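DUF1460 domain-containing protein (Legionella pneumophila subsp. pneumophila, PDB 2IM9) is of unknown function but probably acts as an N-acetylmuramoyl-L-alanine amidase-like enzyme of the papain-like (clan CA) peptidase group. Local coordinates at residues Thr225-Glu230 / Leu235-Gln240; Leu168-Leu173 / Glu248-Asn253; Phe136-Trp141 / Ser217-Ile222; Leu105-Ser110 / Gln315-Glu320. All coordinates share one frame; numbering follows the deposited sequence. Where two conformers were deposited one is given.

Contact 1: residues Thr225-Glu230 / Leu235-Gln240; sequences TALFSE and LHLFSQ
A compact helix-loop-helix connection brings Leu227 and Phe228, where helix 224-227 ends, against Leu237 and Phe238 of helix 235-238. The closest CA atoms, those of Leu227 and Leu237, lie 6.7 Å apart, and a backbone hydrogen bond between Leu227 and Asn234 helps close the turn. Leu227 CG stands beside its backbone N, chi1 -72°, which turns the CD2 branch toward Phe238. This CD2 methyl sits over one face of the Phe238 ring, 4.0 Å from the centroid and only 13° off the ring normal, as a CH-pi contact; the same methyl lies 3.9 Å from Leu237 CB. The edge of Phe238 is directed at the face of Phe228 in an offset edge-to-face pair, with planes inclined at 70° and centroids 5.9 Å apart. Leu296 and Ile297 of helix 296-303 touch Phe238, and Leu300 of that helix touches Phe228, so the aromatic pair joins the turn to this helix. Away from the apolar cluster, Ser239 OG and Gln240 NE2 approach His236 O from opposite faces of its carbonyl plane, both as hydrogen bonds. Leu237 CD1 also rests 3.7 Å from Ala226 O and 3.9 Å from Ala226 CB.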
loop_
_atom_site.group_PDB
_atom_site.type_symbol
_atom_site.label_atom_id
_atom_site.label_comp_id
_atom_site.label_asym_id
_atom_site.label_seq_id
_atom_site.Cartn_x
_atom_site.Cartn_y
_atom_site.Cartn_z
ATOM N N THR A 225 -17.013 -10.259 12.236
ATOM C CA THR A 225 -17.805 -11.013 13.215
ATOM C C THR A 225 -17.218 -10.874 14.628
ATOM O O THR A 225 -17.940 -11.034 15.629
ATOM C CB THR A 225 -17.908 -12.500 12.843
ATOM O OG1 THR A 225 -16.587 -13.051 12.713
ATOM C CG2 THR A 225 -18.676 -12.659 11.539
ATOM N N ALA A 226 -15.920 -10.581 14.709
ATOM C CA ALA A 226 -15.247 -10.340 15.986
ATOM C C ALA A 226 -15.259 -8.856 16.343
ATOM O O ALA A 226 -15.590 -8.479 17.458
ATOM C CB ALA A 226 -13.814 -10.871 15.944
ATOM N N LEU A 227 -14.902 -8.014 15.381
ATOM C CA LEU A 227 -14.767 -6.582 15.623
ATOM C C LEU A 227 -16.106 -5.927 15.917
ATOM O O LEU A 227 -16.157 -4.878 16.559
ATOM C CB LEU A 227 -14.123 -5.895 14.420
ATOM C CG LEU A 227 -12.634 -6.155 14.211
ATOM C CD1 LEU A 227 -12.235 -5.565 12.865
ATOM C CD2 LEU A 227 -11.799 -5.520 15.314
ATOM N N PHE A 228 -17.179 -6.555 15.432
ATOM C CA PHE A 228 -18.531 -6.067 15.680
ATOM C C PHE A 228 -19.411 -7.153 16.274
ATOM O O PHE A 228 -20.601 -7.223 15.968
ATOM C CB PHE A 228 -19.136 -5.492 14.398
ATOM C CG PHE A 228 -18.408 -4.292 13.909
ATOM C CD1 PHE A 228 -18.700 -3.026 14.415
ATOM C CD2 PHE A 228 -17.373 -4.436 12.993
ATOM C CE1 PHE A 228 -18.002 -1.915 13.988
ATOM C CE2 PHE A 228 -16.647 -3.314 12.550
ATOM C CZ PHE A 228 -16.964 -2.054 13.055
ATOM N N SER A 229 -18.826 -8.005 17.114
ATOM C CA SER A 229 -19.619 -9.008 17.844
ATOM C C SER A 229 -20.763 -8.318 18.588
ATOM O O SER A 229 -20.589 -7.212 19.121
ATOM C CB SER A 229 -18.746 -9.790 18.829
ATOM O OG SER A 229 -18.150 -8.913 19.775
ATOM N N GLU A 230 -21.939 -8.956 18.598
ATOM C CA GLU A 230 -23.147 -8.362 19.199
ATOM C C GLU A 230 -23.543 -7.010 18.573
ATOM O O GLU A 230 -24.219 -6.189 19.216
ATOM C CB GLU A 230 -23.000 -8.228 20.722
ATOM C CG GLU A 230 -22.845 -9.544 21.465
ATOM N N LEU A 235 -14.368 -2.778 21.559
ATOM C CA LEU A 235 -13.343 -1.807 21.937
ATOM C C LEU A 235 -12.062 -2.450 22.436
ATOM O O LEU A 235 -10.982 -1.869 22.266
ATOM C CB LEU A 235 -13.899 -0.802 22.939
ATOM C CG LEU A 235 -15.179 -0.104 22.460
ATOM C CD1 LEU A 235 -15.662 0.872 23.524
ATOM C CD2 LEU A 235 -15.011 0.620 21.127
ATOM N N HIS A 236 -12.167 -3.645 23.013
ATOM C CA HIS A 236 -10.974 -4.369 23.445
ATOM C C HIS A 236 -10.064 -4.702 22.267
ATOM O O HIS A 236 -8.839 -4.546 22.358
ATOM C CB HIS A 236 -11.313 -5.657 24.208
ATOM C CG HIS A 236 -10.106 -6.353 24.752
ATOM N ND1 HIS A 236 -9.383 -5.864 25.822
ATOM C CD2 HIS A 236 -9.481 -7.488 24.364
ATOM C CE1 HIS A 236 -8.370 -6.674 26.073
ATOM N NE2 HIS A 236 -8.398 -7.661 25.195
ATOM N N LEU A 237 -10.648 -5.180 21.169
ATOM C CA LEU A 237 -9.839 -5.481 19.981
ATOM C C LEU A 237 -9.277 -4.212 19.335
ATOM O O LEU A 237 -8.060 -4.124 19.064
ATOM C CB LEU A 237 -10.641 -6.285 18.951
ATOM C CG LEU A 237 -11.071 -7.695 19.386
ATOM C CD1 LEU A 237 -11.985 -8.346 18.341
ATOM C CD2 LEU A 237 -9.838 -8.566 19.648
ATOM N N PHE A 238 -10.147 -3.233 19.092
ATOM C CA PHE A 238 -9.709 -1.979 18.467
ATOM C C PHE A 238 -8.567 -1.308 19.229
ATOM O O PHE A 238 -7.646 -0.765 18.604
ATOM C CB PHE A 238 -10.867 -1.005 18.256
ATOM C CG PHE A 238 -11.717 -1.325 17.067
ATOM C CD1 PHE A 238 -11.246 -1.086 15.772
ATOM C CD2 PHE A 238 -12.994 -1.835 17.234
ATOM C CE1 PHE A 238 -12.033 -1.361 14.656
ATOM C CE2 PHE A 238 -13.803 -2.121 16.119
ATOM C CZ PHE A 238 -13.324 -1.881 14.834
ATOM N N SER A 239 -8.596 -1.377 20.562
ATOM C CA SER A 239 -7.582 -0.702 21.382
ATOM C C SER A 239 -6.167 -1.275 21.216
ATOM O O SER A 239 -5.194 -0.637 21.635
ATOM C CB SER A 239 -7.980 -0.777 22.857
ATOM O OG SER A 239 -7.743 -2.081 23.368
ATOM N N GLN A 240 -6.059 -2.474 20.636
ATOM C CA GLN A 240 -4.760 -3.125 20.456
ATOM C C GLN A 240 -4.079 -2.784 19.131
ATOM O O GLN A 240 -2.949 -3.210 18.879
ATOM C CB GLN A 240 -4.873 -4.650 20.595
ATOM C CG GLN A 240 -5.261 -5.108 21.990
ATOM C CD GLN A 240 -5.632 -6.577 22.001
ATOM O OE1 GLN A 240 -4.782 -7.442 21.795
ATOM N NE2 GLN A 240 -6.906 -6.864 22.222
#

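Contact 2: residues Leu168-Leu173 / Glu248-Asn253; sequences LYANAL and EIIRPN
Ala170 and Pro252 bring their two backbones together, with CA atoms 4.4 Å apart, at the point where the chain of residues 248-253 turns a corner. The segments do not pair directly: strand 168-175 is hydrogen-bonded to strand 214-223, which pairs with 311-317, which in turn pairs with 246-254. Two strands that are not neighbours in the antiparallel sheet thus meet through side chains, consistent with a strongly bent sheet. Ala170 CB is the point of entry, directed at the opposing segment and touching two residues there. Its distance to Ile250 CG2 is 3.5 Å, a close methyl-to-methyl fit, and its distance to Pro252 CB is 3.8 Å. The chi1 of Ile250, -52°, places CG1 beside its backbone N and sends CG2 to the side where Ala170 lies. Ile250 also packs on Ile266 of strand 264-275 and meets Val219, while Pro252 leans on Tyr221. Next to this apolar contact two carbonyls come together. Asn171 O and Pro252 O stand 3.1 Å apart, and two acceptors this close gain nothing from each other. A water next to them accepts from Asn171 N at 2.8 Å and donates to Pro252 O at 3.3 Å, bridging the two segments. The Asn171 amide is used elsewhere, its ND2 donating to Ser217 O. The chemistry is thus divided: an apolar interior holds the segments by shape, and a single water supplies the polar link that the two facing carbonyls cannot make themselves.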
loop_
_atom_site.group_PDB
_atom_site.type_symbol
_atom_site.label_atom_id
_atom_site.label_comp_id
_atom_site.label_asym_id
_atom_site.label_seq_id
_atom_site.Cartn_x
_atom_site.Cartn_y
_atom_site.Cartn_z
ATOM N N LEU A 168 -8.471 -15.032 11.319
ATOM C CA LEU A 168 -8.718 -16.098 10.344
ATOM C C LEU A 168 -7.739 -15.911 9.184
ATOM O O LEU A 168 -6.989 -14.941 9.160
ATOM C CB LEU A 168 -10.152 -16.009 9.826
ATOM C CG LEU A 168 -11.247 -16.087 10.904
ATOM C CD1 LEU A 168 -12.626 -15.728 10.346
ATOM C CD2 LEU A 168 -11.225 -17.477 11.557
ATOM N N TYR A 169 -7.729 -16.849 8.232
ATOM C CA TYR A 169 -6.853 -16.731 7.059
ATOM C C TYR A 169 -7.657 -16.490 5.796
ATOM O O TYR A 169 -8.646 -17.204 5.512
ATOM C CB TYR A 169 -6.015 -18.009 6.862
ATOM C CG TYR A 169 -5.056 -18.343 7.987
ATOM C CD1 TYR A 169 -3.844 -17.668 8.117
ATOM C CD2 TYR A 169 -5.347 -19.366 8.882
ATOM C CE1 TYR A 169 -2.957 -17.978 9.141
ATOM C CE2 TYR A 169 -4.463 -19.701 9.909
ATOM C CZ TYR A 169 -3.279 -19.007 10.035
ATOM O OH TYR A 169 -2.420 -19.357 11.062
ATOM N N ALA A 170 -7.251 -15.473 5.042
ATOM C CA ALA A 170 -7.776 -15.253 3.692
ATOM C C ALA A 170 -6.763 -15.787 2.689
ATOM O O ALA A 170 -5.560 -15.593 2.858
ATOM C CB ALA A 170 -7.998 -13.786 3.452
ATOM N N ASN A 171 -7.255 -16.449 1.641
ATOM C CA ASN A 171 -6.395 -16.935 0.572
ATOM C C ASN A 171 -6.929 -16.465 -0.775
ATOM O O ASN A 171 -8.144 -16.444 -1.006
ATOM C CB ASN A 171 -6.334 -18.457 0.554
ATOM C CG ASN A 171 -6.114 -19.049 1.920
ATOM O OD1 ASN A 171 -6.933 -19.852 2.391
ATOM N ND2 ASN A 171 -5.037 -18.652 2.581
ATOM N N ALA A 172 -6.024 -16.076 -1.653
ATOM C CA ALA A 172 -6.397 -15.859 -3.039
ATOM C C ALA A 172 -5.315 -16.500 -3.867
ATOM O O ALA A 172 -4.148 -16.410 -3.527
ATOM C CB ALA A 172 -6.471 -14.384 -3.336
ATOM N N LEU A 173 -5.713 -17.144 -4.960
ATOM C CA LEU A 173 -4.725 -17.716 -5.864
ATOM C C LEU A 173 -4.372 -16.652 -6.898
ATOM O O LEU A 173 -5.179 -16.352 -7.790
ATOM C CB LEU A 173 -5.258 -18.981 -6.527
ATOM C CG LEU A 173 -4.213 -19.702 -7.369
ATOM C CD1 LEU A 173 -3.055 -20.171 -6.508
ATOM C CD2 LEU A 173 -4.866 -20.868 -8.080
ATOM N N GLU A 248 -4.706 -3.093 6.273
ATOM C CA GLU A 248 -5.156 -3.560 4.954
ATOM C C GLU A 248 -6.573 -4.116 5.016
ATOM O O GLU A 248 -6.939 -4.832 5.958
ATOM C CB GLU A 248 -4.192 -4.618 4.396
ATOM C CG GLU A 248 -2.803 -4.060 4.129
ATOM C CD GLU A 248 -1.725 -5.107 3.884
ATOM O OE1 GLU A 248 -2.007 -6.319 4.001
ATOM O OE2 GLU A 248 -0.591 -4.692 3.550
ATOM N N ILE A 249 -7.359 -3.803 3.991
ATOM C CA ILE A 249 -8.750 -4.221 3.959
ATOM C C ILE A 249 -8.841 -5.532 3.180
ATOM O O ILE A 249 -8.413 -5.578 2.026
ATOM C CB ILE A 249 -9.649 -3.128 3.306
ATOM C CG1 ILE A 249 -9.527 -1.776 4.040
ATOM C CG2 ILE A 249 -11.097 -3.630 3.195
ATOM C CD1 ILE A 249 -9.766 -1.826 5.555
ATOM N N ILE A 250 -9.416 -6.573 3.798
ATOM C CA ILE A 250 -9.301 -7.947 3.297
ATOM C C ILE A 250 -10.610 -8.487 2.746
ATOM O O ILE A 250 -11.656 -8.391 3.404
ATOM C CB ILE A 250 -8.782 -8.896 4.434
ATOM C CG1 ILE A 250 -7.489 -8.329 5.067
ATOM C CG2 ILE A 250 -8.584 -10.332 3.909
ATOM C CD1 ILE A 250 -6.365 -8.004 4.073
ATOM N N ARG A 251 -10.533 -9.052 1.545
ATOM C CA ARG A 251 -11.665 -9.678 0.885
ATOM C C ARG A 251 -11.256 -11.127 0.567
ATOM O O ARG A 251 -10.644 -11.381 -0.477
ATOM C CB ARG A 251 -12.010 -8.909 -0.384
ATOM C CG ARG A 251 -12.375 -7.448 -0.146
ATOM C CD ARG A 251 -13.038 -6.829 -1.329
ATOM N NE ARG A 251 -13.022 -5.378 -1.265
ATOM C CZ ARG A 251 -13.946 -4.610 -1.836
ATOM N NH1 ARG A 251 -14.959 -5.171 -2.497
ATOM N NH2 ARG A 251 -13.849 -3.287 -1.759
ATOM N N PRO A 252 -11.591 -12.075 1.473
ATOM C CA PRO A 252 -11.116 -13.466 1.387
ATOM C C PRO A 252 -11.594 -14.210 0.156
ATOM O O PRO A 252 -10.889 -15.100 -0.321
ATOM C CB PRO A 252 -11.711 -14.140 2.631
ATOM C CG PRO A 252 -12.093 -13.029 3.528
ATOM C CD PRO A 252 -12.414 -11.848 2.672
ATOM N N ASN A 253 -12.773 -13.886 -0.346
ATOM C CA ASN A 253 -13.302 -14.682 -1.443
ATOM C C ASN A 253 -13.733 -13.755 -2.560
ATOM O O ASN A 253 -14.945 -13.516 -2.770
ATOM C CB ASN A 253 -14.417 -15.629 -0.960
ATOM C CG ASN A 253 -13.872 -16.791 -0.118
ATOM O OD1 ASN A 253 -14.107 -16.864 1.090
ATOM N ND2 ASN A 253 -13.125 -17.691 -0.756
HETATM O O HOH W 1 -9.936 -17.369 1.804
#

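Contact 3: residues Phe136-Trp141 / Ser217-Ile222; sequences FTSIDW and SNVPYI
Where Ser138 and Ile139 meet Ser217 and Val219, no ring takes part; the rings lie apart from the contact, in both segments. At the edge of the Phe136 ring, in its plane, lies Asp140 OD2, and Trp179 meets the same ring edge-to-face. The Tyr221 ring has Val219 O at its edge, also in plane. Asp140 OD2 accepts from Phe136 N at 3.0 Å with an N-H...O angle of 165°, on the anti side of the carboxylate. The contact itself is made by small groups. Ser138 CB approaches Val219 CG2 to 3.7 Å, and Ser138 OG passes 3.6 Å from Ser217 CB. Ile139 adds its CG2 branch, 3.8 Å from Ser217 CB. This is helix-on-sheet packing: the first turn of helix 137-147, wider than usual and of pi type, rests on strand 214-223 of the antiparallel sheet. Phe136 O documents the widening, since it accepts from both Asp140 N, at 3.0 Å, and Trp141 N, at 2.9 Å, from opposite faces of its carbonyl plane. With chi1 at 60°, Ser138 OG lies between its backbone N and carbonyl carbon; from there it forms a hydrogen bond with Asp265 OD2. Ser217 OG bonds to the same oxygen, so one carboxylate atom of strand 264-275 links the helix to the strand and satisfies both buried hydroxyls.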
loop_
_atom_site.group_PDB
_atom_site.type_symbol
_atom_site.label_atom_id
_atom_site.label_comp_id
_atom_site.label_asym_id
_atom_site.label_seq_id
_atom_site.Cartn_x
_atom_site.Cartn_y
_atom_site.Cartn_z
ATOM N N PHE A 136 1.080 -6.691 -6.166
ATOM C CA PHE A 136 0.090 -7.347 -5.304
ATOM C C PHE A 136 0.442 -7.153 -3.841
ATOM O O PHE A 136 1.518 -7.539 -3.377
ATOM C CB PHE A 136 -0.030 -8.826 -5.647
ATOM C CG PHE A 136 -0.644 -9.066 -6.991
ATOM C CD1 PHE A 136 -2.024 -9.175 -7.116
ATOM C CD2 PHE A 136 0.150 -9.140 -8.134
ATOM C CE1 PHE A 136 -2.616 -9.370 -8.356
ATOM C CE2 PHE A 136 -0.433 -9.334 -9.409
ATOM C CZ PHE A 136 -1.821 -9.448 -9.514
ATOM N N THR A 137 -0.466 -6.530 -3.120
ATOM C CA THR A 137 -0.224 -6.217 -1.713
ATOM C C THR A 137 0.173 -7.431 -0.879
ATOM O O THR A 137 1.042 -7.322 0.010
ATOM C CB THR A 137 -1.424 -5.456 -1.126
ATOM O OG1 THR A 137 -1.663 -4.319 -1.971
ATOM C CG2 THR A 137 -1.120 -4.959 0.280
ATOM N N SER A 138 -0.439 -8.579 -1.138
ATOM C CA SER A 138 -0.125 -9.753 -0.309
ATOM C C SER A 138 1.169 -10.433 -0.748
ATOM O O SER A 138 2.188 -10.386 -0.033
ATOM C CB SER A 138 -1.297 -10.736 -0.275
ATOM O OG SER A 138 -1.628 -11.197 -1.569
ATOM N N ILE A 139 1.148 -11.037 -1.933
ATOM C CA ILE A 139 2.233 -11.934 -2.327
ATOM C C ILE A 139 3.505 -11.213 -2.764
ATOM O O ILE A 139 4.591 -11.815 -2.793
ATOM C CB ILE A 139 1.759 -12.945 -3.398
ATOM C CG1 ILE A 139 1.234 -12.216 -4.623
ATOM C CG2 ILE A 139 0.673 -13.859 -2.825
ATOM C CD1 ILE A 139 1.875 -12.672 -5.882
ATOM N N ASP A 140 3.375 -9.926 -3.108
ATOM C CA ASP A 140 4.549 -9.105 -3.410
ATOM C C ASP A 140 4.916 -8.208 -2.225
ATOM O O ASP A 140 5.954 -8.385 -1.596
ATOM C CB ASP A 140 4.317 -8.219 -4.633
ATOM C CG ASP A 140 4.127 -9.000 -5.915
ATOM O OD1 ASP A 140 4.752 -10.068 -6.098
ATOM O OD2 ASP A 140 3.371 -8.498 -6.764
ATOM N N TRP A 141 4.065 -7.228 -1.931
ATOM C CA TRP A 141 4.455 -6.143 -1.025
ATOM C C TRP A 141 4.617 -6.622 0.405
ATOM O O TRP A 141 5.693 -6.421 1.013
ATOM C CB TRP A 141 3.432 -4.998 -1.088
ATOM C CG TRP A 141 3.890 -3.704 -0.452
ATOM C CD1 TRP A 141 4.727 -2.766 -1.004
ATOM C CD2 TRP A 141 3.478 -3.173 0.818
ATOM N NE1 TRP A 141 4.896 -1.708 -0.138
ATOM C CE2 TRP A 141 4.147 -1.932 0.991
ATOM C CE3 TRP A 141 2.641 -3.637 1.833
ATOM C CZ2 TRP A 141 3.981 -1.140 2.132
ATOM C CZ3 TRP A 141 2.471 -2.852 2.978
ATOM C CH2 TRP A 141 3.136 -1.607 3.114
ATOM N N SER A 217 -2.035 -16.784 -1.640
ATOM C CA SER A 217 -1.744 -15.932 -0.503
ATOM C C SER A 217 -2.183 -16.601 0.800
ATOM O O SER A 217 -2.961 -17.571 0.794
ATOM C CB SER A 217 -2.401 -14.562 -0.665
ATOM O OG SER A 217 -3.803 -14.662 -0.538
ATOM N N ASN A 218 -1.677 -16.084 1.919
ATOM C CA ASN A 218 -2.099 -16.549 3.244
ATOM C C ASN A 218 -2.101 -15.316 4.155
ATOM O O ASN A 218 -1.084 -14.956 4.787
ATOM C CB ASN A 218 -1.178 -17.652 3.780
ATOM C CG ASN A 218 -1.873 -18.560 4.805
ATOM O OD1 ASN A 218 -3.088 -18.798 4.726
ATOM N ND2 ASN A 218 -1.098 -19.113 5.731
ATOM N N VAL A 219 -3.242 -14.641 4.182
ATOM C CA VAL A 219 -3.309 -13.312 4.781
ATOM C C VAL A 219 -4.148 -13.365 6.046
ATOM O O VAL A 219 -5.373 -13.526 5.964
ATOM C CB VAL A 219 -3.952 -12.293 3.823
ATOM C CG1 VAL A 219 -4.002 -10.898 4.490
ATOM C CG2 VAL A 219 -3.170 -12.248 2.473
ATOM N N PRO A 220 -3.504 -13.189 7.219
ATOM C CA PRO A 220 -4.324 -13.158 8.432
ATOM C C PRO A 220 -5.275 -11.968 8.423
ATOM O O PRO A 220 -4.929 -10.894 7.892
ATOM C CB PRO A 220 -3.287 -13.005 9.553
ATOM C CG PRO A 220 -2.014 -13.556 8.955
ATOM C CD PRO A 220 -2.066 -13.059 7.536
ATOM N N TYR A 221 -6.461 -12.141 8.991
ATOM C CA TYR A 221 -7.357 -10.985 9.162
ATOM C C TYR A 221 -8.227 -11.155 10.386
ATOM O O TYR A 221 -8.601 -12.286 10.757
ATOM C CB TYR A 221 -8.209 -10.695 7.904
ATOM C CG TYR A 221 -9.311 -11.702 7.622
ATOM C CD1 TYR A 221 -10.639 -11.433 7.984
ATOM C CD2 TYR A 221 -9.036 -12.917 6.982
ATOM C CE1 TYR A 221 -11.671 -12.350 7.712
ATOM C CE2 TYR A 221 -10.076 -13.860 6.741
ATOM C CZ TYR A 221 -11.372 -13.557 7.099
ATOM O OH TYR A 221 -12.389 -14.468 6.838
ATOM N N ILE A 222 -8.513 -10.020 11.026
ATOM C CA ILE A 222 -9.473 -9.996 12.122
ATOM C C ILE A 222 -10.824 -9.786 11.468
ATOM O O ILE A 222 -11.039 -8.778 10.787
ATOM C CB ILE A 222 -9.210 -8.839 13.077
ATOM C CG1 ILE A 222 -7.801 -8.935 13.675
ATOM C CG2 ILE A 222 -10.214 -8.854 14.246
ATOM C CD1 ILE A 222 -7.426 -7.686 14.430
#

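Contact 4: residues Leu105-Ser110 / Gln315-Glu320; sequences LALANS and QVVLPE
Leu107 reaches Pro319 and Val317 through one branch, its CD2 methyl. The CA atoms of Leu107 and Pro319 are 7.6 Å apart, and the gap is filled by Leu107 CD2 from one side and the proline ring from the other. With chi1 at -73° the leucine CG lies beside the backbone N and opposite the carbonyl carbon; chi2 of 173° sends CD1 out anti to CA, and CD2, the other branch, turns to the side and does the touching. There CD2 meets two neighbouring ring carbons of the proline, Pro319 CB at 3.8 Å and Pro319 CG likewise at 3.8 Å, along the CB-CG side of the ring. The third partner is looser: Leu107 CD2 lies 4.2 Å from Val317 CG1, a branch that chi1 of 171° sets beyond the valine CB, on the side remote from the backbone N. Val317 and Pro319 both direct their CB atoms at the helix, whereas the intervening Leu318 directs its own away. In the fold, this is the C-terminal end of helix 95-107 meeting the chain as it leaves strand 311-317. Leu150 also touches Leu107, and Ile57 of helix 53-63 packs on Val317, adding to the apolar patch. Leu107 also forms a backbone hydrogen bond with Val323, just beyond the segment 315-320. Ala108 leans on Cys117 of helix 111-122, whose disulfide with Cys327 anchors the same C-terminal tail covalently.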
loop_
_atom_site.group_PDB
_atom_site.type_symbol
_atom_site.label_atom_id
_atom_site.label_comp_id
_atom_site.label_asym_id
_atom_site.label_seq_id
_atom_site.Cartn_x
_atom_site.Cartn_y
_atom_site.Cartn_z
ATOM N N LEU A 105 9.609 7.936 3.459
ATOM C CA LEU A 105 10.023 9.207 4.092
ATOM C C LEU A 105 10.342 8.982 5.575
ATOM O O LEU A 105 11.333 9.502 6.090
ATOM C CB LEU A 105 8.944 10.296 3.956
ATOM C CG LEU A 105 8.769 10.891 2.548
ATOM C CD1 LEU A 105 7.418 11.575 2.399
ATOM C CD2 LEU A 105 9.922 11.865 2.239
ATOM N N ALA A 106 9.508 8.196 6.250
ATOM C CA ALA A 106 9.689 7.986 7.688
ATOM C C ALA A 106 10.958 7.211 7.988
ATOM O O ALA A 106 11.587 7.425 9.023
ATOM C CB ALA A 106 8.468 7.276 8.297
ATOM N N LEU A 107 11.329 6.306 7.087
ATOM C CA LEU A 107 12.495 5.464 7.271
ATOM C C LEU A 107 13.817 6.151 6.966
ATOM O O LEU A 107 14.862 5.669 7.405
ATOM C CB LEU A 107 12.384 4.234 6.380
ATOM C CG LEU A 107 11.367 3.180 6.797
ATOM C CD1 LEU A 107 11.330 2.157 5.683
ATOM C CD2 LEU A 107 11.770 2.543 8.121
ATOM N N ALA A 108 13.757 7.266 6.242
ATOM C CA ALA A 108 14.943 7.944 5.720
ATOM C C ALA A 108 15.176 9.262 6.425
ATOM O O ALA A 108 14.309 9.723 7.155
ATOM C CB ALA A 108 14.771 8.175 4.220
ATOM N N ASN A 109 16.345 9.872 6.179
ATOM C CA ASN A 109 16.727 11.156 6.771
ATOM C C ASN A 109 17.069 12.231 5.753
ATOM O O ASN A 109 17.546 13.310 6.117
ATOM C CB ASN A 109 17.956 10.987 7.661
ATOM C CG ASN A 109 17.626 10.434 9.016
ATOM O OD1 ASN A 109 18.249 9.475 9.460
ATOM N ND2 ASN A 109 16.660 11.045 9.697
ATOM N N SER A 110 16.865 11.932 4.476
ATOM C CA SER A 110 17.313 12.822 3.409
ATOM C C SER A 110 16.599 12.458 2.118
ATOM O O SER A 110 16.110 11.338 1.978
ATOM C CB SER A 110 18.827 12.671 3.209
ATOM O OG SER A 110 19.153 11.404 2.646
ATOM N N GLN A 315 -0.198 -4.604 10.258
ATOM C CA GLN A 315 1.256 -4.736 10.245
ATOM C C GLN A 315 1.883 -3.544 10.939
ATOM O O GLN A 315 1.310 -2.450 10.963
ATOM C CB GLN A 315 1.754 -4.773 8.814
ATOM C CG GLN A 315 1.419 -6.067 8.105
ATOM C CD GLN A 315 1.950 -6.055 6.715
ATOM O OE1 GLN A 315 1.422 -5.343 5.846
ATOM N NE2 GLN A 315 3.017 -6.819 6.481
ATOM N N VAL A 316 3.056 -3.752 11.525
ATOM C CA VAL A 316 3.790 -2.644 12.136
ATOM C C VAL A 316 5.158 -2.534 11.490
ATOM O O VAL A 316 5.644 -3.486 10.884
ATOM C CB VAL A 316 3.956 -2.788 13.658
ATOM C CG1 VAL A 316 2.593 -2.762 14.358
ATOM C CG2 VAL A 316 4.706 -4.073 13.996
ATOM N N VAL A 317 5.742 -1.347 11.577
ATOM C CA VAL A 317 7.053 -1.079 11.009
ATOM C C VAL A 317 8.077 -1.429 12.085
ATOM O O VAL A 317 7.935 -1.008 13.231
ATOM C CB VAL A 317 7.187 0.403 10.608
ATOM C CG1 VAL A 317 8.644 0.758 10.217
ATOM C CG2 VAL A 317 6.219 0.737 9.489
ATOM N N LEU A 318 9.107 -2.176 11.706
ATOM C CA LEU A 318 10.079 -2.674 12.688
ATOM C C LEU A 318 11.247 -1.722 12.995
ATOM O O LEU A 318 11.616 -1.550 14.172
ATOM C CB LEU A 318 10.618 -4.033 12.248
ATOM C CG LEU A 318 9.641 -5.202 12.255
ATOM C CD1 LEU A 318 10.300 -6.418 11.603
ATOM C CD2 LEU A 318 9.169 -5.501 13.680
ATOM N N PRO A 319 11.880 -1.148 11.953
ATOM C CA PRO A 319 12.995 -0.236 12.243
ATOM C C PRO A 319 12.600 0.853 13.244
ATOM O O PRO A 319 11.528 1.458 13.123
ATOM C CB PRO A 319 13.307 0.373 10.882
ATOM C CG PRO A 319 12.890 -0.665 9.920
ATOM C CD PRO A 319 11.680 -1.312 10.500
ATOM N N GLU A 320 13.455 1.083 14.238
ATOM C CA GLU A 320 13.163 2.052 15.304
ATOM C C GLU A 320 13.623 3.467 14.979
ATOM O O GLU A 320 13.068 4.438 15.487
ATOM C CB GLU A 320 13.783 1.603 16.636
ATOM C CG GLU A 320 13.170 0.311 17.182
ATOM C CD GLU A 320 13.716 -0.088 18.540
ATOM O OE1 GLU A 320 14.960 -0.111 18.719
ATOM O OE2 GLU A 320 12.891 -0.388 19.432
#

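Contacts 2 and 3 lie side by side, centres 7 Å apart, because their strands 168-175 and 214-223 are neighbours in the antiparallel sheet; along the chain their segments alternate. Contact 1 is peripheral, centred about 24 Å from the chain's centre, 19 Å from contact 2 and 21 Å from contact 3. Strand 214-223 runs into its first helix, and Leu227 CG packs on Ile222 CG2 at 3.6 Å. Contact 3 closes before contact 1 opens, and contact 1 is nested within contact 2. Contact 4, 20 Å or more from each of the others, encloses all three in sequence. Its strand 311-317 pairs with 214-223 and 246-254, so the C-terminal region forms part of the sheet rather than an appendage.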